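PDB 5WTN: replication initiation and membrane attachment protein from Geobacillus stearothermophilus 10, which probably helps to start and restart DNA replication as a primosome component, assembling as a tetramer and, as its name implies, attaching to the membrane. Local coordinates for residues R159-D163 with Y199-V205; F206-F211 with I242-Q248. One frame throughout, in Å; residues are numbered along the deposited sequence.

Contact 1: residues R159-D163 with Y199-V205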
ATOM      1  N   ARG A 159       9.033  28.712   0.838  1.00 30.14           N
ATOM      2  CA  ARG A 159      10.454  28.986   0.543  1.00 34.11           C
ATOM      3  C   ARG A 159      10.973  28.189  -0.663  1.00 31.14           C
ATOM      4  O   ARG A 159      10.502  27.076  -0.953  1.00 29.55           O
ATOM      5  CB  ARG A 159      11.370  28.700   1.747  1.00 30.39           C
ATOM      6  CG  ARG A 159      11.074  29.488   3.018  1.00 32.03           C
ATOM      7  CD  ARG A 159      10.873  30.993   2.766  1.00 40.84           C
ATOM      8  NE  ARG A 159      11.318  31.784   3.916  1.00 49.56           N
ATOM      9  CZ  ARG A 159      10.630  31.921   5.053  1.00 50.92           C
ATOM     10  NH1 ARG A 159       9.448  31.325   5.205  1.00 45.82           N
ATOM     11  NH2 ARG A 159      11.126  32.658   6.047  1.00 46.89           N
ATOM     12  N   SER A 160      11.954  28.772  -1.351  1.00 32.09           N
ATOM     13  CA  SER A 160      12.623  28.128  -2.474  1.00 29.77           C
ATOM     14  C   SER A 160      13.827  27.342  -1.980  1.00 31.06           C
ATOM     15  O   SER A 160      14.142  27.361  -0.795  1.00 32.65           O
ATOM     16  CB  SER A 160      13.098  29.181  -3.458  1.00 33.92           C
ATOM     17  OG  SER A 160      14.112  29.984  -2.877  1.00 35.13           O
ATOM     18  N   PHE A 161      14.509  26.658  -2.890  1.00 32.32           N
ATOM     19  CA  PHE A 161      15.654  25.843  -2.522  1.00 26.36           C
ATOM     20  C   PHE A 161      16.769  26.762  -2.058  1.00 28.73           C
ATOM     21  O   PHE A 161      17.437  26.492  -1.060  1.00 27.63           O
ATOM     22  CB  PHE A 161      16.110  25.040  -3.738  1.00 26.07           C
ATOM     23  CG  PHE A 161      17.063  23.918  -3.415  1.00 24.10           C
ATOM     24  CD1 PHE A 161      16.597  22.614  -3.277  1.00 22.28           C
ATOM     25  CD2 PHE A 161      18.419  24.157  -3.268  1.00 20.43           C
ATOM     26  CE1 PHE A 161      17.470  21.561  -2.983  1.00 18.43           C
ATOM     27  CE2 PHE A 161      19.295  23.113  -2.976  1.00 23.47           C
ATOM     28  CZ  PHE A 161      18.818  21.807  -2.837  1.00 21.06           C
ATOM     29  N   SER A 162      16.960  27.853  -2.800  1.00 30.61           N
ATOM     30  CA  SER A 162      18.050  28.794  -2.554  1.00 27.83           C
ATOM     31  C   SER A 162      17.843  29.571  -1.255  1.00 35.01           C
ATOM     32  O   SER A 162      18.816  29.989  -0.622  1.00 36.03           O
ATOM     33  CB  SER A 162      18.183  29.750  -3.728  1.00 29.15           C
ATOM     34  OG  SER A 162      16.910  30.215  -4.142  1.00 39.54           O
ATOM     35  N   ASP A 163      16.578  29.751  -0.862  1.00 33.96           N
ATOM     36  CA  ASP A 163      16.228  30.369   0.415  1.00 29.34           C
ATOM     37  C   ASP A 163      16.726  29.555   1.607  1.00 29.97           C
ATOM     38  O   ASP A 163      17.198  30.119   2.582  1.00 37.10           O
ATOM     39  CB  ASP A 163      14.704  30.550   0.533  1.00 30.68           C
ATOM     40  CG  ASP A 163      14.169  31.727  -0.301  1.00 37.71           C
ATOM     41  OD1 ASP A 163      14.987  32.524  -0.825  1.00 45.42           O
ATOM     42  OD2 ASP A 163      12.923  31.860  -0.426  1.00 32.50           O
ATOM     43  N   TYR A 199      11.185  21.560  -7.054  1.00 37.07           N
ATOM     44  CA  TYR A 199      11.840  22.589  -6.271  1.00 31.58           C
ATOM     45  C   TYR A 199      12.161  23.744  -7.225  1.00 38.55           C
ATOM     46  O   TYR A 199      12.216  23.538  -8.453  1.00 37.77           O
ATOM     47  CB  TYR A 199      13.077  22.055  -5.525  1.00 25.70           C
ATOM     48  CG  TYR A 199      14.268  21.675  -6.374  1.00 25.95           C
ATOM     49  CD1 TYR A 199      15.043  22.641  -6.991  1.00 27.40           C
ATOM     50  CD2 TYR A 199      14.653  20.347  -6.514  1.00 24.54           C
ATOM     51  CE1 TYR A 199      16.143  22.301  -7.759  1.00 27.34           C
ATOM     52  CE2 TYR A 199      15.763  19.998  -7.272  1.00 21.18           C
ATOM     53  CZ  TYR A 199      16.501  20.982  -7.897  1.00 22.42           C
ATOM     54  OH  TYR A 199      17.600  20.658  -8.666  1.00 21.27           O
ATOM     55  N   VAL A 200      12.337  24.951  -6.685  1.00 34.33           N
ATOM     56  CA  VAL A 200      12.703  26.089  -7.523  1.00 36.76           C
ATOM     57  C   VAL A 200      13.898  26.815  -6.942  1.00 37.39           C
ATOM     58  O   VAL A 200      14.151  26.717  -5.738  1.00 34.25           O
ATOM     59  CB  VAL A 200      11.544  27.086  -7.716  1.00 38.82           C
ATOM     60  CG1 VAL A 200      10.565  26.562  -8.753  1.00 46.45           C
ATOM     61  CG2 VAL A 200      10.850  27.361  -6.400  1.00 34.14           C
ATOM     62  N   LEU A 201      14.637  27.517  -7.805  1.00 37.57           N
ATOM     63  CA  LEU A 201      15.755  28.341  -7.363  1.00 37.00           C
ATOM     64  C   LEU A 201      15.473  29.765  -7.773  1.00 38.90           C
ATOM     65  O   LEU A 201      14.970  30.012  -8.868  1.00 42.74           O
ATOM     66  CB  LEU A 201      17.073  27.894  -7.996  1.00 34.71           C
ATOM     67  CG  LEU A 201      17.734  26.560  -7.639  1.00 32.48           C
ATOM     68  CD1 LEU A 201      18.797  26.226  -8.688  1.00 31.57           C
ATOM     69  CD2 LEU A 201      18.358  26.576  -6.251  1.00 25.21           C
ATOM     70  N   ASP A 202      15.810  30.717  -6.910  1.00 39.40           N
ATOM     71  CA  ASP A 202      15.633  32.129  -7.236  1.00 48.80           C
ATOM     72  C   ASP A 202      16.578  32.540  -8.364  1.00 47.43           C
ATOM     73  O   ASP A 202      17.777  32.268  -8.307  1.00 47.08           O
ATOM     74  CB  ASP A 202      15.877  32.999  -6.001  1.00 51.72           C
ATOM     75  CG  ASP A 202      14.973  34.216  -5.959  1.00 59.77           C
ATOM     76  OD1 ASP A 202      13.738  34.039  -5.904  1.00 59.78           O
ATOM     77  OD2 ASP A 202      15.498  35.348  -5.980  1.00 63.68           O
ATOM     78  N   ASP A 203      16.035  33.193  -9.388  1.00 47.41           N
ATOM     79  CA  ASP A 203      16.839  33.604 -10.534  1.00 44.35           C
ATOM     80  C   ASP A 203      18.054  34.412 -10.085  1.00 45.72           C
ATOM     81  O   ASP A 203      18.989  34.622 -10.862  1.00 48.91           O
ATOM     82  CB  ASP A 203      15.994  34.385 -11.546  1.00 42.79           C
ATOM     83  CG  ASP A 203      15.169  33.475 -12.440  1.00 49.82           C
ATOM     84  OD1 ASP A 203      14.632  33.958 -13.462  1.00 44.05           O
ATOM     85  OD2 ASP A 203      15.068  32.266 -12.127  1.00 53.76           O
ATOM     86  N   GLY A 204      18.048  34.833  -8.821  1.00 42.12           N
ATOM     87  CA  GLY A 204      19.150  35.575  -8.247  1.00 40.73           C
ATOM     88  C   GLY A 204      20.381  34.738  -7.943  1.00 40.97           C
ATOM     89  O   GLY A 204      21.444  35.285  -7.647  1.00 41.82           O
ATOM     90  N   VAL A 205      20.264  33.416  -8.013  1.00 38.16           N
ATOM     91  CA  VAL A 205      21.438  32.568  -7.790  1.00 39.27           C
ATOM     92  C   VAL A 205      22.505  32.747  -8.892  1.00 37.61           C
ATOM     93  O   VAL A 205      23.661  32.342  -8.722  1.00 31.73           O
ATOM     94  CB  VAL A 205      21.078  31.053  -7.666  1.00 37.04           C
ATOM     95  CG1 VAL A 205      20.073  30.809  -6.551  1.00 36.21           C
ATOM     96  CG2 VAL A 205      20.552  30.508  -8.981  1.00 34.50           C
TER
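Phe161 and Tyr199 meet where a capped helix start docks on an extended loop, beside the second subunit of the tetramer. Ser160 is the N-cap of this short helix, 161-164. Phe161 CD1 lies over one face of the Tyr199 ring, offset toward its rim and 4.0 Å from Tyr199 CG. The ring planes stand at 43°. Leu201 CD2 lies against Phe161 CB, 3.7 Å away, and reaches CD2 of the ring; these two side chains run alongside each other. The CG of Phe161 is turned opposite its backbone N (chi1 -166°), which brings the ring to Tyr199 and Leu201. Gly86 and Met123 of the second subunit pack on this patch, and Tyr199 OH is hydrogen-bonded to Asp121 of that subunit.

The backbone also joins. Phe161 N donates to Val200 O at 2.9 Å. One residue on, Ser162 OG accepts from Asp202 N and shares a hydrogen bond with Ser160 OG. An alanine in place of Ser162 would probably leave Asp202 N without its mate and the Ser160 hydroxyl freer to turn. Val205 CG1 packs on Ser162 CB at 3.6 Å. The bond from Asp202 N to Ser162 OG is nearly straight, at 172° and 3.0 Å.

Contact 2: residues F206-F211 with I242-Q248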
ATOM      1  N   PHE A 206      22.097  33.334 -10.019  1.00 34.57           N
ATOM      2  CA  PHE A 206      22.967  33.493 -11.180  1.00 35.54           C
ATOM      3  C   PHE A 206      22.676  34.791 -11.928  1.00 35.96           C
ATOM      4  O   PHE A 206      21.508  35.114 -12.169  1.00 38.19           O
ATOM      5  CB  PHE A 206      22.756  32.315 -12.142  1.00 35.04           C
ATOM      6  CG  PHE A 206      23.591  32.392 -13.390  1.00 29.51           C
ATOM      7  CD1 PHE A 206      24.932  32.036 -13.362  1.00 27.70           C
ATOM      8  CD2 PHE A 206      23.040  32.818 -14.586  1.00 28.53           C
ATOM      9  CE1 PHE A 206      25.704  32.100 -14.496  1.00 28.60           C
ATOM     10  CE2 PHE A 206      23.816  32.891 -15.732  1.00 29.96           C
ATOM     11  CZ  PHE A 206      25.148  32.534 -15.685  1.00 31.12           C
ATOM     12  N   ASP A 207      23.710  35.502 -12.374  1.00 30.26           N
ATOM     13  CA  ASP A 207      23.434  36.793 -12.983  1.00 34.50           C
ATOM     14  C   ASP A 207      23.219  36.636 -14.477  1.00 33.24           C
ATOM     15  O   ASP A 207      24.166  36.623 -15.251  1.00 34.23           O
ATOM     16  CB  ASP A 207      24.639  37.705 -12.745  1.00 37.23           C
ATOM     17  CG  ASP A 207      24.431  39.129 -13.259  1.00 45.14           C
ATOM     18  OD1 ASP A 207      25.266  39.995 -12.908  1.00 50.91           O
ATOM     19  OD2 ASP A 207      23.453  39.398 -14.004  1.00 46.35           O
ATOM     20  N   PHE A 208      21.962  36.660 -14.890  1.00 32.48           N
ATOM     21  CA  PHE A 208      21.651  36.472 -16.293  1.00 35.12           C
ATOM     22  C   PHE A 208      21.884  37.742 -17.094  1.00 40.32           C
ATOM     23  O   PHE A 208      22.202  37.681 -18.278  1.00 42.28           O
ATOM     24  CB  PHE A 208      20.212  36.022 -16.472  1.00 32.36           C
ATOM     25  CG  PHE A 208      19.976  34.585 -16.128  1.00 35.48           C
ATOM     26  CD1 PHE A 208      20.128  33.595 -17.087  1.00 35.91           C
ATOM     27  CD2 PHE A 208      19.568  34.222 -14.857  1.00 35.01           C
ATOM     28  CE1 PHE A 208      19.893  32.278 -16.778  1.00 34.44           C
ATOM     29  CE2 PHE A 208      19.324  32.903 -14.543  1.00 36.24           C
ATOM     30  CZ  PHE A 208      19.492  31.928 -15.498  1.00 35.94           C
ATOM     31  N   GLU A 209      21.693  38.890 -16.454  1.00 42.93           N
ATOM     32  CA  GLU A 209      21.878  40.170 -17.122  1.00 47.22           C
ATOM     33  C   GLU A 209      23.286  40.224 -17.730  1.00 48.39           C
ATOM     34  O   GLU A 209      23.449  40.463 -18.935  1.00 48.63           O
ATOM     35  CB  GLU A 209      21.668  41.316 -16.130  1.00 53.27           C
ATOM     36  CG  GLU A 209      21.476  42.698 -16.767  1.00 60.02           C
ATOM     37  CD  GLU A 209      22.055  43.822 -15.913  1.00 68.84           C
ATOM     38  OE1 GLU A 209      22.226  43.612 -14.690  1.00 71.98           O
ATOM     39  OE2 GLU A 209      22.350  44.908 -16.465  1.00 69.57           O
ATOM     40  N   LEU A 210      24.294  39.972 -16.899  1.00 43.82           N
ATOM     41  CA  LEU A 210      25.675  39.946 -17.358  1.00 39.61           C
ATOM     42  C   LEU A 210      25.884  38.835 -18.384  1.00 45.44           C
ATOM     43  O   LEU A 210      26.473  39.056 -19.447  1.00 45.21           O
ATOM     44  CB  LEU A 210      26.610  39.737 -16.174  1.00 37.51           C
ATOM     45  CG  LEU A 210      28.084  39.823 -16.540  1.00 44.24           C
ATOM     46  CD1 LEU A 210      28.399  41.233 -17.005  1.00 45.16           C
ATOM     47  CD2 LEU A 210      28.974  39.416 -15.373  1.00 45.52           C
ATOM     48  N   PHE A 211      25.385  37.647 -18.052  1.00 45.06           N
ATOM     49  CA  PHE A 211      25.532  36.450 -18.875  1.00 39.60           C
ATOM     50  C   PHE A 211      25.068  36.676 -20.307  1.00 41.09           C
ATOM     51  O   PHE A 211      25.789  36.370 -21.253  1.00 42.08           O
ATOM     52  CB  PHE A 211      24.750  35.305 -18.234  1.00 36.95           C
ATOM     53  CG  PHE A 211      24.641  34.085 -19.092  1.00 39.62           C
ATOM     54  CD1 PHE A 211      23.544  33.892 -19.921  1.00 41.27           C
ATOM     55  CD2 PHE A 211      25.631  33.113 -19.067  1.00 39.37           C
ATOM     56  CE1 PHE A 211      23.448  32.753 -20.722  1.00 41.08           C
ATOM     57  CE2 PHE A 211      25.535  31.978 -19.868  1.00 36.33           C
ATOM     58  CZ  PHE A 211      24.446  31.802 -20.694  1.00 34.37           C
ATOM     59  N   ILE A 242      29.535  28.370 -10.405  1.00 31.58           N
ATOM     60  CA  ILE A 242      30.080  28.886 -11.659  1.00 33.00           C
ATOM     61  C   ILE A 242      29.657  30.338 -11.912  1.00 32.40           C
ATOM     62  O   ILE A 242      28.470  30.642 -11.990  1.00 33.63           O
ATOM     63  CB  ILE A 242      29.616  28.014 -12.861  1.00 32.95           C
ATOM     64  CG1 ILE A 242      29.970  26.545 -12.637  1.00 30.55           C
ATOM     65  CG2 ILE A 242      30.216  28.503 -14.167  1.00 30.93           C
ATOM     66  CD1 ILE A 242      29.497  25.663 -13.729  1.00 27.95           C
ATOM     67  N   PRO A 243      30.636  31.243 -12.060  1.00 33.73           N
ATOM     68  CA  PRO A 243      30.394  32.648 -12.437  1.00 32.48           C
ATOM     69  C   PRO A 243      29.883  32.785 -13.880  1.00 36.76           C
ATOM     70  O   PRO A 243      29.994  31.831 -14.652  1.00 36.17           O
ATOM     71  CB  PRO A 243      31.771  33.293 -12.283  1.00 28.05           C
ATOM     72  CG  PRO A 243      32.734  32.165 -12.395  1.00 34.72           C
ATOM     73  CD  PRO A 243      32.059  30.975 -11.795  1.00 34.31           C
ATOM     74  N   PRO A 244      29.302  33.949 -14.236  1.00 37.46           N
ATOM     75  CA  PRO A 244      28.700  34.126 -15.568  1.00 35.68           C
ATOM     76  C   PRO A 244      29.676  34.080 -16.739  1.00 34.39           C
ATOM     77  O   PRO A 244      29.313  33.523 -17.769  1.00 37.22           O
ATOM     78  CB  PRO A 244      28.055  35.517 -15.478  1.00 38.66           C
ATOM     79  CG  PRO A 244      27.843  35.736 -14.022  1.00 34.17           C
ATOM     80  CD  PRO A 244      29.030  35.101 -13.364  1.00 31.47           C
ATOM     81  N   LEU A 245      30.861  34.675 -16.604  1.00 38.18           N
ATOM     82  CA  LEU A 245      31.854  34.627 -17.680  1.00 40.95           C
ATOM     83  C   LEU A 245      32.248  33.191 -17.957  1.00 39.39           C
ATOM     84  O   LEU A 245      32.385  32.791 -19.107  1.00 41.04           O
ATOM     85  CB  LEU A 245      33.100  35.442 -17.333  1.00 46.18           C
ATOM     86  CG  LEU A 245      33.147  36.857 -17.911  1.00 52.25           C
ATOM     87  CD1 LEU A 245      34.502  37.511 -17.644  1.00 55.89           C
ATOM     88  CD2 LEU A 245      32.826  36.825 -19.407  1.00 48.86           C
ATOM     89  N   GLU A 246      32.420  32.412 -16.894  1.00 37.65           N
ATOM     90  CA  GLU A 246      32.721  30.999 -17.050  1.00 35.20           C
ATOM     91  C   GLU A 246      31.558  30.192 -17.663  1.00 35.33           C
ATOM     92  O   GLU A 246      31.791  29.305 -18.490  1.00 36.53           O
ATOM     93  CB  GLU A 246      33.225  30.393 -15.728  1.00 34.39           C
ATOM     94  CG  GLU A 246      34.594  30.916 -15.267  1.00 36.42           C
ATOM     95  CD  GLU A 246      35.762  30.496 -16.176  1.00 46.01           C
ATOM     96  OE1 GLU A 246      36.144  29.298 -16.169  1.00 46.40           O
ATOM     97  OE2 GLU A 246      36.319  31.365 -16.890  1.00 44.75           O
ATOM     98  N   MET A 247      30.288  30.539 -17.486  1.00 33.47           N
ATOM     99  CA  MET A 247      29.250  29.777 -18.148  1.00 32.19           C
ATOM    100  C   MET A 247      29.053  30.233 -19.456  1.00 31.42           C
ATOM    101  O   MET A 247      28.498  29.618 -20.232  1.00 29.41           O
ATOM    102  CB  MET A 247      27.938  29.859 -17.497  1.00 28.80           C
ATOM    103  CG  MET A 247      27.050  28.777 -17.975  1.00 22.52           C
ATOM    104  SD  MET A 247      26.820  27.759 -16.643  1.00  5.80           S
ATOM    105  CE  MET A 247      26.113  26.449 -17.249  1.00 24.12           C
ATOM    106  N   GLN A 248      29.527  31.364 -19.698  1.00 31.33           N
ATOM    107  CA  GLN A 248      29.566  31.788 -21.080  1.00 34.19           C
ATOM    108  C   GLN A 248      30.459  30.840 -21.872  1.00 30.91           C
ATOM    109  O   GLN A 248      30.044  30.343 -22.917  1.00 30.46           O
ATOM    110  CB  GLN A 248      30.053  33.228 -21.199  1.00 36.10           C
ATOM    111  CG  GLN A 248      29.965  33.796 -22.604  1.00 37.43           C
ATOM    112  CD  GLN A 248      30.490  35.218 -22.686  1.00 50.42           C
ATOM    113  OE1 GLN A 248      30.349  36.000 -21.739  1.00 55.69           O
ATOM    114  NE2 GLN A 248      31.111  35.561 -23.818  1.00 54.04           N
TER
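Pro244 is the main bump of this contact, and Phe206, Asp207, Leu210 and Phe211 form the hollow that takes it. Two helix starts meet here. Asp207 is the N-cap of helix 208-217, and Pro243 is the N-cap of helix 244-254, so Pro244 sits in the first turn. Phe206 lies along one side of Pro244, and the two side chains run past one another in opposing senses. Phe206 CE1 is 3.8 Å from Pro244 CA. Ile242 O lies at the edge of the same ring, near its plane. Leu210 lies across Pro244, roughly perpendicular to it, with Leu210 CD2 4.0 Å from Pro244 CB. Asp207 lends only its CB, 4.0 Å from Pro244 CG.

Phe211 reaches further along helix 244-254, against the backbone of Pro244 and Met247. Its CG lies opposite the backbone N (chi1 171°), and this sends the ring across to the other helix. The ring meets the backbone edge-on: Phe211 CD2 approaches Pro244 O, and Phe211 CE2 is 3.8 Å from Met247 O. Met247 CB and CG also touch Phe211 CE2. Met247 then bends at chi2 (112°), and its far end leads away from 206-211; its side chain also touches Leu266 of helix 263-278. Ile233 of helix 227-240 packs against both Phe206 and Phe211, so the seam lies among helices 208-217, 227-240, 244-254 and 263-278.

Asp207 OD2 accepts from Leu210 N at 3.1 Å, a capping bond within its own helix end. The polar part of Asp207 thus serves its own helix, while its CB touches the proline. Contact across the seam is chiefly apolar, with carbonyl oxygens at ring edges, so its hold rests mainly on fit and burial of carbon surface.

Each contact has buried aromatic residues and an exposed rim: Val200 and Asp202 in contact 1, Asp207 and Leu210 in contact 2. They follow one another along the chain, with centres about 17 Å apart. Segments 199-205 and 206-211 are continuous, and Asp203 O lies 4.1 Å from Phe208 CD2. Both also rest on helix 227-240: Leu201 and Val205 of contact 1 touch Phe238, while Phe206 of contact 2 touches Ala237. Their chemistry differs. Contact 1 joins a short helix start to a loop by hydrogen bonds as well as rings, and the second subunit packs on it. Contact 2 joins two helix starts by apolar fit, and no other chain of the assembly touches its segments.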